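Gamma-glutamyl phosphate reductase (Thermotoga maritima, PDB 1O20) probably catalyses the NADPH-dependent reduction of L-glutamyl gamma-phosphate to L-glutamate gamma-semialdehyde, the second step of proline biosynthesis from glutamate. Local coordinates at residues R31-T35 with R36-K40; G71-E74 with S75-D78; I256-A259 with K260-P264. All coordinates share one frame; numbering follows the deposited sequence.

Contact 1: R31-T35 with R36-K40; sequences RNATT and REKNK
Thr34 and Glu37 meet at the N-cap of helix 35-51, where the hydroxyl of Thr34 accepts a capping bond from Glu37 N (Thr34 OG1 to Glu37 N 3.3 Å, N-H...O angle 164°). Placing OG1 between the backbone N and the carbonyl carbon (chi1 56°) turns it in toward the first turn of the helix. Lys38, one turn on, runs back along the loop past Ala33 and Thr34. Lys38 CG lies 3.8 Å from Ala33 CB, while the chain, bent at its third torsion, passes the carbonyl oxygens of both loop residues before the ammonium turns to Asp102 in a salt bridge and to Lys149 O. A water accepts from Lys38 NZ at 2.8 Å and is placed to donate to Ala33 O, among other acceptors in reach, so it may link the buried amine to the loop. An alanine at Lys38 removes the ammonium and most of the chain, which would probably leave the Asp102 carboxylate without its counter-charge and open a gap beside the Ala33 methyl. Asp102 also bonds the hydroxyl of Thr35. In the same turn, Asn39 N donates to Thr35 O at 2.8 Å. The side chains of Thr35 and Asn39 lie side by side and point the same way; Asn39 OD1 takes a bond from Lys149, and Thr35 CG2 rests 3.8 Å from Asn39 ND2.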
loop_
_atom_site.group_PDB
_atom_site.type_symbol
_atom_site.label_atom_id
_atom_site.label_comp_id
_atom_site.label_asym_id
_atom_site.label_seq_id
_atom_site.Cartn_x
_atom_site.Cartn_y
_atom_site.Cartn_z
ATOM N N ARG A 31 22.484 -7.427 2.754
ATOM C CA ARG A 31 22.147 -7.643 1.347
ATOM C C ARG A 31 22.648 -9.011 0.866
ATOM O O ARG A 31 22.108 -9.565 -0.089
ATOM C CB ARG A 31 22.703 -6.528 0.485
ATOM C CG ARG A 31 24.210 -6.534 0.247
ATOM C CD ARG A 31 24.766 -5.245 -0.281
ATOM N NE ARG A 31 26.219 -5.275 -0.371
ATOM C CZ ARG A 31 26.891 -5.681 -1.421
ATOM N NH1 ARG A 31 26.262 -6.124 -2.523
ATOM N NH2 ARG A 31 28.198 -5.700 -1.360
ATOM N N ASN A 32 23.640 -9.571 1.558
ATOM C CA ASN A 32 24.201 -10.866 1.182
ATOM C C ASN A 32 23.941 -11.985 2.177
ATOM O O ASN A 32 24.447 -13.064 2.009
ATOM C CB ASN A 32 25.707 -10.733 0.931
ATOM C CG ASN A 32 26.015 -10.062 -0.398
ATOM O OD1 ASN A 32 26.764 -9.126 -0.435
ATOM N ND2 ASN A 32 25.442 -10.557 -1.477
ATOM N N ALA A 33 23.131 -11.726 3.200
ATOM C CA ALA A 33 22.673 -12.745 4.134
ATOM C C ALA A 33 21.843 -13.799 3.430
ATOM O O ALA A 33 21.053 -13.492 2.519
ATOM C CB ALA A 33 21.826 -12.076 5.254
ATOM N N THR A 34 21.988 -15.050 3.848
ATOM C CA THR A 34 21.129 -16.113 3.317
ATOM C C THR A 34 19.718 -15.922 3.837
ATOM O O THR A 34 19.509 -15.287 4.875
ATOM C CB THR A 34 21.589 -17.501 3.785
ATOM O OG1 THR A 34 21.630 -17.534 5.229
ATOM C CG2 THR A 34 23.026 -17.800 3.312
ATOM N N THR A 35 18.766 -16.491 3.137
ATOM C CA THR A 35 17.396 -16.439 3.615
ATOM C C THR A 35 17.294 -17.089 4.975
ATOM O O THR A 35 16.525 -16.648 5.784
ATOM C CB THR A 35 16.471 -17.134 2.678
ATOM O OG1 THR A 35 16.797 -16.762 1.332
ATOM C CG2 THR A 35 14.997 -16.684 2.910
ATOM N N ARG A 36 18.052 -18.145 5.219
ATOM C CA ARG A 36 18.023 -18.810 6.526
ATOM C C ARG A 36 18.319 -17.842 7.667
ATOM O O ARG A 36 17.579 -17.822 8.650
ATOM C CB ARG A 36 19.013 -19.985 6.597
ATOM C CG ARG A 36 19.005 -20.707 7.949
ATOM C CD ARG A 36 19.956 -21.904 7.965
ATOM N NE ARG A 36 19.377 -22.970 7.147
ATOM C CZ ARG A 36 19.879 -24.202 7.002
ATOM N NH1 ARG A 36 21.013 -24.545 7.584
ATOM N NH2 ARG A 36 19.236 -25.083 6.251
ATOM N N GLU A 37 19.369 -17.031 7.517
ATOM C CA GLU A 37 19.726 -16.034 8.524
ATOM C C GLU A 37 18.660 -14.927 8.657
ATOM O O GLU A 37 18.321 -14.539 9.772
ATOM C CB GLU A 37 21.120 -15.434 8.246
ATOM C CG GLU A 37 21.783 -14.787 9.457
ATOM C CD GLU A 37 22.120 -15.765 10.569
ATOM O OE1 GLU A 37 22.262 -16.980 10.296
ATOM O OE2 GLU A 37 22.204 -15.320 11.728
ATOM N N LYS A 38 18.077 -14.474 7.544
ATOM C CA LYS A 38 17.068 -13.427 7.584
ATOM C C LYS A 38 15.772 -13.972 8.239
ATOM O O LYS A 38 15.166 -13.289 9.052
ATOM C CB LYS A 38 16.801 -12.804 6.190
ATOM C CG LYS A 38 18.059 -12.243 5.475
ATOM C CD LYS A 38 17.755 -11.584 4.117
ATOM C CE LYS A 38 17.421 -12.587 3.021
ATOM N NZ LYS A 38 17.199 -12.003 1.701
ATOM N N ASN A 39 15.372 -15.187 7.898
ATOM C CA ASN A 39 14.241 -15.873 8.521
ATOM C C ASN A 39 14.456 -16.099 10.041
ATOM O O ASN A 39 13.511 -16.007 10.831
ATOM C CB ASN A 39 13.993 -17.231 7.894
ATOM C CG ASN A 39 13.316 -17.161 6.552
ATOM O OD1 ASN A 39 12.810 -16.099 6.127
ATOM N ND2 ASN A 39 13.312 -18.316 5.842
ATOM N N LYS A 40 15.671 -16.423 10.427
ATOM C CA LYS A 40 16.038 -16.585 11.845
ATOM C C LYS A 40 15.831 -15.248 12.596
ATOM O O LYS A 40 15.203 -15.228 13.666
ATOM C CB LYS A 40 17.491 -17.011 11.990
ATOM C CG LYS A 40 17.878 -17.520 13.372
ATOM C CD LYS A 40 19.382 -17.695 13.497
ATOM C CE LYS A 40 19.803 -17.818 14.998
ATOM N NZ LYS A 40 21.234 -18.208 15.183
HETATM O O HOH W 1 19.766 -11.031 1.194
#

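Contact 2: G71-E74 with S75-D78; sequences GVKE and SLVD
Lys73 and Ser75 share a side-chain hydrogen bond at the start of helix 74-80, with the ammonium NZ of Lys73 giving to the hydroxyl OG of Ser75 at 2.9 Å. A chi1 of 60° starts the lysine chain off toward Ser75, and the chain then passes alongside that residue and bends only at its last torsion.

The backbone bonds centre on Lys73 O, which takes two donors from opposite faces of its carbonyl plane. Leu76 N stands at 2.9 Å from Lys73 O, tilted 35° out of that plane, and Val77 N at 3.2 Å from the same oxygen, tilted 18°. Asp78 N continues the helical pattern to Glu74 O.

Apolar contacts come from the loop side. CG1 of Val72 touches CB of Leu76 at 3.7 Å, the two side chains crossing at about a right angle, and Val77 turns CG2 to Val72, with Val77 CG2 to Val72 CB at 4.1 Å. Val77, buried, also rests on Val64 and Arg68 of helix 53-69, and Val72 on Ala67.

Two acidic residues pair outside the segments. Glu74 folds back over Val77, its OE1 3.5 Å from Val77 CB, and its carboxylate forms a salt bridge with Arg68; Asp78 is likewise paired with Arg86.

The stretch is a short helix-to-helix turn: Gly71, with positive phi, is the C-prime residue of a Schellman motif (Val72 N to Ala67 O, Gly71 N to Arg68 O) ending helix 53-69, and Lys73 is the N-cap of helix 74-80.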
loop_
_atom_site.group_PDB
_atom_site.type_symbol
_atom_site.label_atom_id
_atom_site.label_comp_id
_atom_site.label_asym_id
_atom_site.label_seq_id
_atom_site.Cartn_x
_atom_site.Cartn_y
_atom_site.Cartn_z
ATOM N N GLY A 71 -7.833 15.000 23.852
ATOM C CA GLY A 71 -9.148 14.871 23.224
ATOM C C GLY A 71 -9.126 14.381 21.794
ATOM O O GLY A 71 -9.987 14.751 21.009
ATOM N N VAL A 72 -8.148 13.540 21.439
ATOM C CA VAL A 72 -8.154 12.886 20.127
ATOM C C VAL A 72 -9.342 11.940 20.136
ATOM O O VAL A 72 -9.555 11.246 21.121
ATOM C CB VAL A 72 -6.863 12.042 19.858
ATOM C CG1 VAL A 72 -6.879 11.465 18.444
ATOM C CG2 VAL A 72 -5.594 12.855 20.111
ATOM N N LYS A 73 -10.101 11.887 19.043
ATOM C CA LYS A 73 -11.349 11.136 19.062
ATOM C C LYS A 73 -11.010 9.674 18.993
ATOM O O LYS A 73 -10.009 9.301 18.382
ATOM C CB LYS A 73 -12.314 11.545 17.929
ATOM C CG LYS A 73 -11.836 11.377 16.497
ATOM C CD LYS A 73 -13.036 11.491 15.525
ATOM C CE LYS A 73 -12.618 11.486 14.053
ATOM N NZ LYS A 73 -13.192 10.312 13.282
ATOM N N GLU A 74 -11.875 8.845 19.581
ATOM C CA GLU A 74 -11.540 7.436 19.828
ATOM C C GLU A 74 -11.288 6.597 18.631
ATOM O O GLU A 74 -10.593 5.611 18.746
ATOM C CB GLU A 74 -12.577 6.747 20.719
ATOM C CG GLU A 74 -12.492 7.243 22.150
ATOM C CD GLU A 74 -11.218 6.805 22.868
ATOM O OE1 GLU A 74 -10.588 5.849 22.407
ATOM O OE2 GLU A 74 -10.885 7.380 23.935
ATOM N N SER A 75 -11.838 6.960 17.480
ATOM C CA SER A 75 -11.582 6.197 16.282
ATOM C C SER A 75 -10.100 6.332 15.844
ATOM O O SER A 75 -9.557 5.453 15.172
ATOM C CB SER A 75 -12.529 6.633 15.170
ATOM O OG SER A 75 -12.381 7.998 14.868
ATOM N N LEU A 76 -9.460 7.430 16.246
ATOM C CA LEU A 76 -8.053 7.670 15.903
ATOM C C LEU A 76 -7.151 7.123 17.004
ATOM O O LEU A 76 -6.068 6.643 16.729
ATOM C CB LEU A 76 -7.767 9.167 15.674
ATOM C CG LEU A 76 -8.569 9.959 14.615
ATOM C CD1 LEU A 76 -7.922 11.319 14.313
ATOM C CD2 LEU A 76 -8.768 9.205 13.342
ATOM N N VAL A 77 -7.609 7.190 18.246
ATOM C CA VAL A 77 -6.912 6.540 19.344
ATOM C C VAL A 77 -6.789 5.054 19.041
ATOM O O VAL A 77 -5.726 4.445 19.228
ATOM C CB VAL A 77 -7.676 6.711 20.653
ATOM C CG1 VAL A 77 -7.014 5.909 21.795
ATOM C CG2 VAL A 77 -7.785 8.187 21.011
ATOM N N ASP A 78 -7.875 4.470 18.548
ATOM C CA ASP A 78 -7.905 3.065 18.181
ATOM C C ASP A 78 -6.833 2.656 17.153
ATOM O O ASP A 78 -6.361 1.521 17.165
ATOM C CB ASP A 78 -9.284 2.720 17.649
ATOM C CG ASP A 78 -9.352 1.318 17.098
ATOM O OD1 ASP A 78 -9.104 0.379 17.883
ATOM O OD2 ASP A 78 -9.628 1.077 15.907
#

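Contact 3: I256-A259 with K260-P264; sequences IINA and KTQRP
Thr261 grips the carbonyl oxygen of Ile257 twice. Its OG1 donates at 2.7 Å to Ile257 O from above the carbonyl plane, 48° out of it, while Thr261 N reaches the same oxygen nearly straight on. A chi1 of 71° swings the hydroxyl back toward Ile257 O, and there Thr261 OG1 also touches Ile257 CG2 at 3.5 Å. One residue on, Asn258 and Gln262 run side by side with their amide planes 74° apart; Asn258 ND2 lies 3.4 Å from Gln262 CD, the amides packing together without a hydrogen bond between them. Outside partners hold both: Asn258 OD1 bonds Ser379 and Gln262 OE1 takes a bond from Arg381. All this lies toward the C-terminal end of helix 249-261, the crossover helix of a beta-alpha-beta unit joining the parallel strands 239-243 and 270-276. Ile256 faces both strands and helix 277-293, and Ala259 packs on Ile241 and Ala270. Lys260, bent at chi2 and chi3, carries its ammonium away to Glu271 in a salt bridge and to the carbonyls of Ala270, Asp325 and Ile327. A water spans the chain near the helix end, donating to Ala259 O and accepting from Arg263 N, each at 2.9 Å.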
loop_
_atom_site.group_PDB
_atom_site.type_symbol
_atom_site.label_atom_id
_atom_site.label_comp_id
_atom_site.label_asym_id
_atom_site.label_seq_id
_atom_site.Cartn_x
_atom_site.Cartn_y
_atom_site.Cartn_z
ATOM N N ILE A 256 -21.227 -3.893 -5.993
ATOM C CA ILE A 256 -21.210 -2.478 -5.721
ATOM C C ILE A 256 -21.249 -2.232 -4.218
ATOM O O ILE A 256 -20.471 -1.443 -3.714
ATOM C CB ILE A 256 -22.368 -1.769 -6.428
ATOM C CG1 ILE A 256 -22.198 -1.806 -7.948
ATOM C CG2 ILE A 256 -22.412 -0.334 -6.005
ATOM C CD1 ILE A 256 -23.457 -1.571 -8.690
ATOM N N ILE A 257 -22.125 -2.944 -3.516
ATOM C CA ILE A 257 -22.224 -2.849 -2.058
ATOM C C ILE A 257 -20.914 -3.230 -1.362
ATOM O O ILE A 257 -20.444 -2.540 -0.454
ATOM C CB ILE A 257 -23.398 -3.713 -1.572
ATOM C CG1 ILE A 257 -24.694 -3.147 -2.135
ATOM C CG2 ILE A 257 -23.504 -3.730 -0.036
ATOM C CD1 ILE A 257 -25.002 -1.779 -1.646
ATOM N N ASN A 258 -20.315 -4.314 -1.827
ATOM C CA ASN A 258 -19.058 -4.794 -1.292
ATOM C C ASN A 258 -18.006 -3.713 -1.469
ATOM O O ASN A 258 -17.294 -3.379 -0.523
ATOM C CB ASN A 258 -18.659 -6.100 -1.988
ATOM C CG ASN A 258 -17.342 -6.648 -1.500
ATOM O OD1 ASN A 258 -16.337 -6.664 -2.239
ATOM N ND2 ASN A 258 -17.318 -7.075 -0.253
ATOM N N ALA A 259 -17.950 -3.145 -2.678
ATOM C CA ALA A 259 -16.908 -2.200 -3.021
ATOM C C ALA A 259 -17.008 -0.903 -2.201
ATOM O O ALA A 259 -15.992 -0.310 -1.877
ATOM C CB ALA A 259 -16.927 -1.885 -4.524
ATOM N N LYS A 260 -18.239 -0.506 -1.894
ATOM C CA LYS A 260 -18.532 0.723 -1.183
ATOM C C LYS A 260 -18.535 0.567 0.332
ATOM O O LYS A 260 -17.965 1.407 1.036
ATOM C CB LYS A 260 -19.848 1.311 -1.660
ATOM C CG LYS A 260 -20.285 2.649 -0.990
ATOM C CD LYS A 260 -19.479 3.899 -1.417
ATOM C CE LYS A 260 -18.267 4.169 -0.518
ATOM N NZ LYS A 260 -17.488 5.367 -1.000
ATOM N N THR A 261 -19.154 -0.503 0.845
ATOM C CA THR A 261 -19.482 -0.569 2.274
ATOM C C THR A 261 -18.643 -1.536 3.074
ATOM O O THR A 261 -18.764 -1.552 4.291
ATOM C CB THR A 261 -20.974 -0.962 2.502
ATOM O OG1 THR A 261 -21.175 -2.346 2.144
ATOM C CG2 THR A 261 -21.897 -0.144 1.574
ATOM N N GLN A 262 -17.829 -2.368 2.452
ATOM C CA GLN A 262 -17.121 -3.361 3.250
ATOM C C GLN A 262 -16.092 -2.642 4.164
ATOM O O GLN A 262 -15.979 -2.967 5.339
ATOM C CB GLN A 262 -16.432 -4.447 2.389
ATOM C CG GLN A 262 -15.776 -5.550 3.252
ATOM C CD GLN A 262 -15.202 -6.713 2.442
ATOM O OE1 GLN A 262 -14.324 -6.530 1.588
ATOM N NE2 GLN A 262 -15.701 -7.906 2.711
ATOM N N ARG A 263 -15.366 -1.681 3.597
ATOM C CA ARG A 263 -14.363 -0.889 4.303
ATOM C C ARG A 263 -14.304 0.499 3.671
ATOM O O ARG A 263 -13.371 0.807 2.949
ATOM C CB ARG A 263 -12.972 -1.533 4.184
ATOM C CG ARG A 263 -12.789 -2.759 5.034
ATOM C CD ARG A 263 -12.593 -2.438 6.523
ATOM N NE ARG A 263 -12.303 -3.647 7.283
ATOM C CZ ARG A 263 -13.196 -4.569 7.602
ATOM N NH1 ARG A 263 -14.467 -4.438 7.218
ATOM N NH2 ARG A 263 -12.822 -5.639 8.311
ATOM N N PRO A 264 -15.304 1.326 3.918
ATOM C CA PRO A 264 -15.369 2.656 3.288
ATOM C C PRO A 264 -14.177 3.590 3.589
ATOM O O PRO A 264 -13.906 4.477 2.768
ATOM C CB PRO A 264 -16.664 3.257 3.826
ATOM C CG PRO A 264 -17.264 2.226 4.812
ATOM C CD PRO A 264 -16.438 1.036 4.824
HETATM O O HOH W 2 -15.230 -0.563 0.929
#

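Overall arrangement
The three contacts follow one another along the chain, and each is local to one end of a helix. Contacts 1 and 2 lie at the N-terminal ends of helices 35-51 and 74-80, with helix 53-69 between them in sequence; their centres are about 39 Å apart. Contact 3 lies toward the C-terminal end of helix 249-261, which packs on the seven-stranded parallel sheet. It is on the opposite side of the chain's centre from contact 1, about 40 Å between centres, but comes within about 10 Å of contact 2 at the nearest atoms. None touches another, so each shapes its own helix end within this aldehyde dehydrogenase-like fold, contacts 1 and 2 among the early helices and contact 3 on the sheet.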